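Long-range contacts in Hpr(Ser) kinase (Coxiella burnetii, PDB 3TQF), which probably phosphorylates a serine of the phosphocarrier protein HPr at the expense of ATP and can probably also remove that phosphate: residues 95-100 with 129-134; 15-20 with 147-152. All blocks are in the same frame, centred on the assembly; numbering follows the deposited sequence.

Interaction 1: residues 95-100 with 129-134; sequences VHLSIS and PKILFP
Phe133 meets Ile99 through its root, Phe133 CB lying 4.1 Å from Ile99 CG2; its first side-chain bond heads toward strand 95-100, while the ring end leads away from it. One face of the ring carries Pro134 CD, offset toward the rim, and Gly74 of the second subunit also packs on this residue. At the other end the proline ring of Pro129 sets its CD 3.5 Å from His96 O. Between these ends the two strands run parallel, their axes 25° apart and 4.7 Å at closest approach. Four backbone hydrogen bonds form the usual parallel ladder: Ser98 N to Pro129 O, Ile131 N to Ser98 O, Ser100 N to Ile131 O (2.9 Å) and Phe133 N to Ser100 O. This pairing belongs to the mixed sheet of the HPr kinase C-terminal domain, a member of the PEP carboxykinase clan. Ile99 and Ile131 project from one face toward helix 141-165, where both touch Leu148. On that side Leu97 CD1 crosses to Ile131 CG1 at 4.0 Å. Ser98, Ser100, Lys130 and Leu132 occupy the other face. There Lys130 is extended, with CG anti to N (chi1 -168°); Lys130 CG passes 3.7 Å from Ser98 OG, and Lys130 CE comes to 4.0 Å from Ser100 CB. Ser98 OG makes a weak hydrogen bond to Glu121, and Lys130 NZ a long, weak ion pair with it.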
ATOM      1  N   VAL A  95     -16.221   7.471  21.115  1.00 39.37           N
ATOM      2  CA  VAL A  95     -14.803   7.140  21.178  1.00 37.71           C
ATOM      3  C   VAL A  95     -14.658   5.770  21.809  1.00 37.72           C
ATOM      4  O   VAL A  95     -15.088   5.566  22.937  1.00 39.53           O
ATOM      5  CB  VAL A  95     -14.032   8.158  22.045  1.00 38.49           C
ATOM      6  CG1 VAL A  95     -12.560   7.760  22.182  1.00 37.28           C
ATOM      7  CG2 VAL A  95     -14.165   9.557  21.467  1.00 38.77           C
ATOM      8  N   HIS A  96     -14.051   4.834  21.088  1.00 36.35           N
ATOM      9  CA  HIS A  96     -13.860   3.468  21.590  1.00 36.50           C
ATOM     10  C   HIS A  96     -12.398   3.130  21.880  1.00 35.74           C
ATOM     11  O   HIS A  96     -12.100   2.400  22.828  1.00 36.62           O
ATOM     12  CB  HIS A  96     -14.414   2.460  20.582  1.00 36.01           C
ATOM     13  CG  HIS A  96     -15.904   2.489  20.464  1.00 37.48           C
ATOM     14  ND1 HIS A  96     -16.720   1.651  21.191  1.00 39.70           N
ATOM     15  CD2 HIS A  96     -16.726   3.258  19.713  1.00 38.05           C
ATOM     16  CE1 HIS A  96     -17.983   1.904  20.892  1.00 41.61           C
ATOM     17  NE2 HIS A  96     -18.013   2.875  19.997  1.00 40.60           N
ATOM     18  N   LEU A  97     -11.493   3.649  21.056  1.00 34.32           N
ATOM     19  CA  LEU A  97     -10.091   3.275  21.125  1.00 33.72           C
ATOM     20  C   LEU A  97      -9.213   4.474  20.823  1.00 33.41           C
ATOM     21  O   LEU A  97      -9.593   5.357  20.056  1.00 32.90           O
ATOM     22  CB  LEU A  97      -9.811   2.159  20.117  1.00 32.77           C
ATOM     23  CG  LEU A  97      -8.385   1.629  19.957  1.00 32.27           C
ATOM     24  CD1 LEU A  97      -7.959   0.829  21.174  1.00 33.01           C
ATOM     25  CD2 LEU A  97      -8.298   0.782  18.695  1.00 31.30           C
ATOM     26  N   SER A  98      -8.034   4.488  21.436  1.00 34.00           N
ATOM     27  CA  SER A  98      -7.030   5.509  21.197  1.00 33.96           C
ATOM     28  C   SER A  98      -5.732   4.819  20.807  1.00 33.53           C
ATOM     29  O   SER A  98      -5.163   4.094  21.607  1.00 34.77           O
ATOM     30  CB  SER A  98      -6.830   6.334  22.464  1.00 35.66           C
ATOM     31  OG  SER A  98      -5.620   7.071  22.420  1.00 36.64           O
ATOM     32  N   ILE A  99      -5.276   5.025  19.578  1.00 32.36           N
ATOM     33  CA  ILE A  99      -4.006   4.462  19.130  1.00 32.21           C
ATOM     34  C   ILE A  99      -2.948   5.553  19.094  1.00 32.95           C
ATOM     35  O   ILE A  99      -3.163   6.623  18.535  1.00 32.41           O
ATOM     36  CB  ILE A  99      -4.113   3.814  17.738  1.00 31.07           C
ATOM     37  CG1 ILE A  99      -5.116   2.661  17.757  1.00 30.41           C
ATOM     38  CG2 ILE A  99      -2.752   3.304  17.283  1.00 31.10           C
ATOM     39  CD1 ILE A  99      -5.418   2.111  16.390  1.00 29.59           C
ATOM     40  N   SER A 100      -1.805   5.263  19.701  1.00 34.51           N
ATOM     41  CA  SER A 100      -0.688   6.190  19.772  1.00 35.79           C
ATOM     42  C   SER A 100       0.467   5.613  18.962  1.00 36.08           C
ATOM     43  O   SER A 100       1.075   4.626  19.371  1.00 36.92           O
ATOM     44  CB  SER A 100      -0.278   6.392  21.228  1.00 37.70           C
ATOM     45  OG  SER A 100       0.714   7.390  21.341  1.00 39.54           O
ATOM     46  N   PRO A 129      -9.419   2.550  26.185  1.00 39.31           N
ATOM     47  CA  PRO A 129      -8.262   1.696  25.926  1.00 38.91           C
ATOM     48  C   PRO A 129      -7.296   2.355  24.952  1.00 37.56           C
ATOM     49  O   PRO A 129      -7.727   3.026  24.015  1.00 36.18           O
ATOM     50  CB  PRO A 129      -8.873   0.438  25.303  1.00 38.26           C
ATOM     51  CG  PRO A 129     -10.293   0.431  25.730  1.00 38.98           C
ATOM     52  CD  PRO A 129     -10.697   1.845  25.979  1.00 39.28           C
ATOM     53  N   LYS A 130      -6.002   2.165  25.187  1.00 38.34           N
ATOM     54  CA  LYS A 130      -4.963   2.832  24.415  1.00 37.70           C
ATOM     55  C   LYS A 130      -3.907   1.826  23.995  1.00 37.71           C
ATOM     56  O   LYS A 130      -3.412   1.071  24.823  1.00 39.24           O
ATOM     57  CB  LYS A 130      -4.315   3.931  25.255  1.00 39.36           C
ATOM     58  CG  LYS A 130      -3.421   4.877  24.484  1.00 39.25           C
ATOM     59  CD  LYS A 130      -2.439   5.566  25.419  1.00 42.49           C
ATOM     60  CE  LYS A 130      -1.915   6.874  24.842  1.00 43.40           C
ATOM     61  NZ  LYS A 130      -1.509   7.829  25.921  1.00 46.80           N
ATOM     62  N   ILE A 131      -3.567   1.818  22.711  1.00 36.36           N
ATOM     63  CA  ILE A 131      -2.533   0.933  22.199  1.00 36.74           C
ATOM     64  C   ILE A 131      -1.342   1.765  21.768  1.00 37.08           C
ATOM     65  O   ILE A 131      -1.505   2.791  21.130  1.00 36.07           O
ATOM     66  CB  ILE A 131      -3.037   0.108  20.995  1.00 35.40           C
ATOM     67  CG1 ILE A 131      -4.244  -0.745  21.404  1.00 35.40           C
ATOM     68  CG2 ILE A 131      -1.920  -0.776  20.445  1.00 35.74           C
ATOM     69  CD1 ILE A 131      -4.799  -1.599  20.292  1.00 34.27           C
ATOM     70  N   LEU A 132      -0.149   1.330  22.146  1.00 39.10           N
ATOM     71  CA  LEU A 132       1.087   1.906  21.629  1.00 39.97           C
ATOM     72  C   LEU A 132       1.510   1.069  20.433  1.00 39.54           C
ATOM     73  O   LEU A 132       1.848  -0.098  20.590  1.00 40.48           O
ATOM     74  CB  LEU A 132       2.191   1.894  22.697  1.00 42.69           C
ATOM     75  CG  LEU A 132       1.935   2.627  24.021  1.00 43.98           C
ATOM     76  CD1 LEU A 132       3.209   2.660  24.837  1.00 47.15           C
ATOM     77  CD2 LEU A 132       1.423   4.038  23.817  1.00 42.99           C
ATOM     78  N   PHE A 133       1.473   1.651  19.238  1.00 38.68           N
ATOM     79  CA  PHE A 133       1.792   0.909  18.023  1.00 38.50           C
ATOM     80  C   PHE A 133       3.089   1.382  17.381  1.00 39.91           C
ATOM     81  O   PHE A 133       3.220   2.557  17.062  1.00 39.42           O
ATOM     82  CB  PHE A 133       0.659   1.010  17.005  1.00 36.43           C
ATOM     83  CG  PHE A 133       0.783   0.020  15.887  1.00 36.22           C
ATOM     84  CD1 PHE A 133       1.326   0.388  14.672  1.00 35.67           C
ATOM     85  CD2 PHE A 133       0.395  -1.295  16.071  1.00 36.60           C
ATOM     86  CE1 PHE A 133       1.457  -0.526  13.654  1.00 36.03           C
ATOM     87  CE2 PHE A 133       0.526  -2.217  15.055  1.00 36.89           C
ATOM     88  CZ  PHE A 133       1.058  -1.832  13.844  1.00 36.78           C
ATOM     89  N   PRO A 134       4.046   0.457  17.171  1.00 42.15           N
ATOM     90  CA  PRO A 134       5.315   0.803  16.546  1.00 44.03           C
ATOM     91  C   PRO A 134       5.157   1.074  15.059  1.00 43.41           C
ATOM     92  O   PRO A 134       4.551   0.274  14.351  1.00 42.46           O
ATOM     93  CB  PRO A 134       6.161  -0.444  16.767  1.00 46.13           C
ATOM     94  CG  PRO A 134       5.191  -1.543  16.819  1.00 44.95           C
ATOM     95  CD  PRO A 134       3.958  -0.988  17.452  1.00 42.84           C
TER

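Interaction 2: residues 15-20 with 147-152; sequences DKMGVL and TLVRNH
Strand 17-20 crosses helix 147-152 at 130° between their N-to-C directions, with the axes 10.1 Å apart. Asp15 and Lys16, both with positive phi, form the type I' turn before the strand, and this turn puts Asp15 beside the helix, its CA 6.3 Å from that of Arg150. No hydrogen bond joins the segments, which meet through side chains. Val149 is central: its CG1 lies 3.9 Å from Met17 CG, and the same methyl is 3.9 Å from Val19 CG2. Met17, a selenomethionine, bends at chi2 and chi3 and brings SE to the edge of the His152 imidazole, 4.2 Å from His152 CD2 and 82° off the ring normal. At the turn the Asp15 side chain crosses the aliphatic stem of Arg150 at about a right angle, Asp15 OD2 3.3 Å from Arg150 CG. The two charges stay beyond salt-bridge range; Asp15 OD1 instead pairs with Arg153, and Arg150 NH2 bonds Leu83 O of the second subunit. His152 ND1 is held by Tyr118 OH. Helix 141-165 thus packs across the sheet, with Val149 also on Ile14 of strand 10-14, His152 on Leu97 of strand 92-102, and Leu148 on Phe133 of strand 126-134.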
ATOM      1  N   ASP A  15     -14.404   0.006  11.448  1.00 35.76           N
ATOM      2  CA  ASP A  15     -15.106  -1.212  11.847  1.00 37.03           C
ATOM      3  C   ASP A  15     -16.051  -0.937  13.015  1.00 37.84           C
ATOM      4  O   ASP A  15     -16.053  -1.665  14.001  1.00 38.56           O
ATOM      5  CB  ASP A  15     -14.091  -2.312  12.200  1.00 36.77           C
ATOM      6  CG  ASP A  15     -14.733  -3.685  12.359  1.00 38.77           C
ATOM      7  OD1 ASP A  15     -15.795  -3.933  11.748  1.00 41.52           O
ATOM      8  OD2 ASP A  15     -14.172  -4.517  13.100  1.00 39.13           O
ATOM      9  N   LYS A  16     -16.838   0.129  12.895  1.00 38.41           N
ATOM     10  CA  LYS A  16     -17.790   0.571  13.935  1.00 39.61           C
ATOM     11  C   LYS A  16     -17.139   1.231  15.167  1.00 38.61           C
ATOM     12  O   LYS A  16     -17.853   1.736  16.032  1.00 39.64           O
ATOM     13  CB  LYS A  16     -18.701  -0.577  14.404  1.00 41.36           C
ATOM     14  CG  LYS A  16     -19.436  -1.341  13.301  1.00 43.31           C
ATOM     15  CD  LYS A  16     -20.812  -0.753  12.985  1.00 46.60           C
ATOM     16  CE  LYS A  16     -21.882  -1.844  12.784  1.00 49.53           C
ATOM     17  NZ  LYS A  16     -21.423  -2.987  11.941  1.00 49.91           N
HETATM   18  N   MSE A  17     -15.809   1.234  15.241  1.00 36.87           N
HETATM   19  CA  MSE A  17     -15.080   1.791  16.378  1.00 36.46           C
HETATM   20  C   MSE A  17     -14.582   3.207  16.087  1.00 35.63           C
HETATM   21  O   MSE A  17     -13.825   3.426  15.144  1.00 34.93           O
HETATM   22  CB  MSE A  17     -13.850   0.936  16.699  1.00 35.89           C
HETATM   23  CG  MSE A  17     -14.087  -0.556  16.841  1.00 37.35           C
HETATM   24 SE   MSE A  17     -14.579  -1.050  18.643  1.00 40.48          SE
HETATM   25  CE  MSE A  17     -16.493  -0.698  18.531  1.00 41.80           C
ATOM     26  N   GLY A  18     -14.992   4.166  16.907  1.00 36.19           N
ATOM     27  CA  GLY A  18     -14.385   5.492  16.903  1.00 35.58           C
ATOM     28  C   GLY A  18     -12.966   5.416  17.431  1.00 34.36           C
ATOM     29  O   GLY A  18     -12.753   5.107  18.599  1.00 34.57           O
ATOM     30  N   VAL A  19     -12.003   5.700  16.558  1.00 33.30           N
ATOM     31  CA  VAL A  19     -10.586   5.517  16.848  1.00 32.57           C
ATOM     32  C   VAL A  19      -9.846   6.850  16.779  1.00 32.72           C
ATOM     33  O   VAL A  19      -9.898   7.536  15.762  1.00 32.36           O
ATOM     34  CB  VAL A  19      -9.948   4.548  15.839  1.00 31.66           C
ATOM     35  CG1 VAL A  19      -8.456   4.373  16.122  1.00 31.19           C
ATOM     36  CG2 VAL A  19     -10.683   3.200  15.858  1.00 31.62           C
ATOM     37  N   LEU A  20      -9.170   7.202  17.873  1.00 33.42           N
ATOM     38  CA  LEU A  20      -8.333   8.400  17.946  1.00 33.80           C
ATOM     39  C   LEU A  20      -6.895   8.045  17.571  1.00 33.29           C
ATOM     40  O   LEU A  20      -6.331   7.120  18.140  1.00 33.57           O
ATOM     41  CB  LEU A  20      -8.344   8.961  19.371  1.00 35.21           C
ATOM     42  CG  LEU A  20      -9.683   9.404  19.969  1.00 36.06           C
ATOM     43  CD1 LEU A  20      -9.533   9.703  21.448  1.00 36.94           C
ATOM     44  CD2 LEU A  20     -10.212  10.619  19.241  1.00 36.23           C
ATOM     45  N   THR A 147      -6.384  -3.845  10.965  1.00 32.18           N
ATOM     46  CA  THR A 147      -6.341  -5.160  11.602  1.00 33.10           C
ATOM     47  C   THR A 147      -6.284  -5.035  13.125  1.00 33.06           C
ATOM     48  O   THR A 147      -6.936  -5.799  13.837  1.00 33.82           O
ATOM     49  CB  THR A 147      -5.139  -5.976  11.099  1.00 33.98           C
ATOM     50  OG1 THR A 147      -5.163  -6.016   9.668  1.00 34.06           O
ATOM     51  CG2 THR A 147      -5.185  -7.392  11.635  1.00 35.53           C
ATOM     52  N   LEU A 148      -5.511  -4.066  13.612  1.00 32.37           N
ATOM     53  CA  LEU A 148      -5.422  -3.782  15.043  1.00 32.41           C
ATOM     54  C   LEU A 148      -6.780  -3.420  15.626  1.00 32.37           C
ATOM     55  O   LEU A 148      -7.110  -3.832  16.740  1.00 33.40           O
ATOM     56  CB  LEU A 148      -4.461  -2.625  15.291  1.00 31.83           C
ATOM     57  CG  LEU A 148      -4.112  -2.316  16.742  1.00 32.00           C
ATOM     58  CD1 LEU A 148      -3.145  -3.352  17.297  1.00 32.78           C
ATOM     59  CD2 LEU A 148      -3.520  -0.925  16.839  1.00 31.30           C
ATOM     60  N   VAL A 149      -7.556  -2.642  14.873  1.00 31.74           N
ATOM     61  CA  VAL A 149      -8.854  -2.147  15.340  1.00 31.80           C
ATOM     62  C   VAL A 149      -9.893  -3.253  15.327  1.00 32.84           C
ATOM     63  O   VAL A 149     -10.690  -3.360  16.248  1.00 33.74           O
ATOM     64  CB  VAL A 149      -9.351  -0.951  14.488  1.00 31.11           C
ATOM     65  CG1 VAL A 149     -10.771  -0.563  14.869  1.00 31.44           C
ATOM     66  CG2 VAL A 149      -8.417   0.242  14.650  1.00 30.19           C
ATOM     67  N   ARG A 150      -9.882  -4.076  14.284  1.00 33.46           N
ATOM     68  CA  ARG A 150     -10.817  -5.203  14.175  1.00 34.79           C
ATOM     69  C   ARG A 150     -10.560  -6.233  15.267  1.00 36.20           C
ATOM     70  O   ARG A 150     -11.498  -6.808  15.812  1.00 37.66           O
ATOM     71  CB  ARG A 150     -10.717  -5.856  12.793  1.00 35.01           C
ATOM     72  CG  ARG A 150     -11.181  -4.952  11.656  1.00 34.38           C
ATOM     73  CD  ARG A 150     -10.868  -5.549  10.310  1.00 34.73           C
ATOM     74  NE  ARG A 150     -11.674  -6.740  10.065  1.00 36.19           N
ATOM     75  CZ  ARG A 150     -11.339  -7.736   9.251  1.00 37.01           C
ATOM     76  NH1 ARG A 150     -10.192  -7.717   8.577  1.00 37.11           N
ATOM     77  NH2 ARG A 150     -12.158  -8.767   9.115  1.00 38.72           N
ATOM     78  N   ASN A 151      -9.287  -6.457  15.581  1.00 36.56           N
ATOM     79  CA  ASN A 151      -8.906  -7.328  16.692  1.00 38.13           C
ATOM     80  C   ASN A 151      -9.387  -6.774  18.016  1.00 38.55           C
ATOM     81  O   ASN A 151      -9.824  -7.528  18.886  1.00 40.14           O
ATOM     82  CB  ASN A 151      -7.381  -7.527  16.753  1.00 38.42           C
ATOM     83  CG  ASN A 151      -6.933  -8.831  16.121  1.00 39.60           C
ATOM     84  OD1 ASN A 151      -7.628  -9.409  15.293  1.00 40.17           O
ATOM     85  ND2 ASN A 151      -5.763  -9.302  16.520  1.00 40.86           N
ATOM     86  N   HIS A 152      -9.298  -5.457  18.167  1.00 37.72           N
ATOM     87  CA  HIS A 152      -9.757  -4.802  19.386  1.00 38.36           C
ATOM     88  C   HIS A 152     -11.262  -4.995  19.585  1.00 39.41           C
ATOM     89  O   HIS A 152     -11.708  -5.303  20.690  1.00 40.60           O
ATOM     90  CB  HIS A 152      -9.409  -3.310  19.377  1.00 37.12           C
ATOM     91  CG  HIS A 152      -9.941  -2.569  20.559  1.00 37.57           C
ATOM     92  ND1 HIS A 152      -9.323  -2.591  21.789  1.00 38.96           N
ATOM     93  CD2 HIS A 152     -11.055  -1.815  20.711  1.00 37.56           C
ATOM     94  CE1 HIS A 152     -10.027  -1.872  22.646  1.00 39.84           C
ATOM     95  NE2 HIS A 152     -11.083  -1.390  22.015  1.00 39.05           N
TER

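In the fold
From the N terminus, the chain passes through the turn and strand at 15-20, the first half of interaction 2. Much later it enters strand 92-102, where 95-100 lies directly beside strand 17-23. It then pairs 129-134 with 95-100 in parallel, closing interaction 1 after 28 intervening residues. Helix 141-165 follows that strand, and its 147-152 portion comes back to 15-20, so the loop closed by interaction 2 spans 126 residues and encloses interaction 1 entirely. The contacts also touch directly: His96 N probably bonds Gly18 O, and Ile99 N probably bonds Leu20 O. Interaction 1 joins neighbouring strands within the sheet; interaction 2 lays the C-terminal helix over it, and both reach the second subunit.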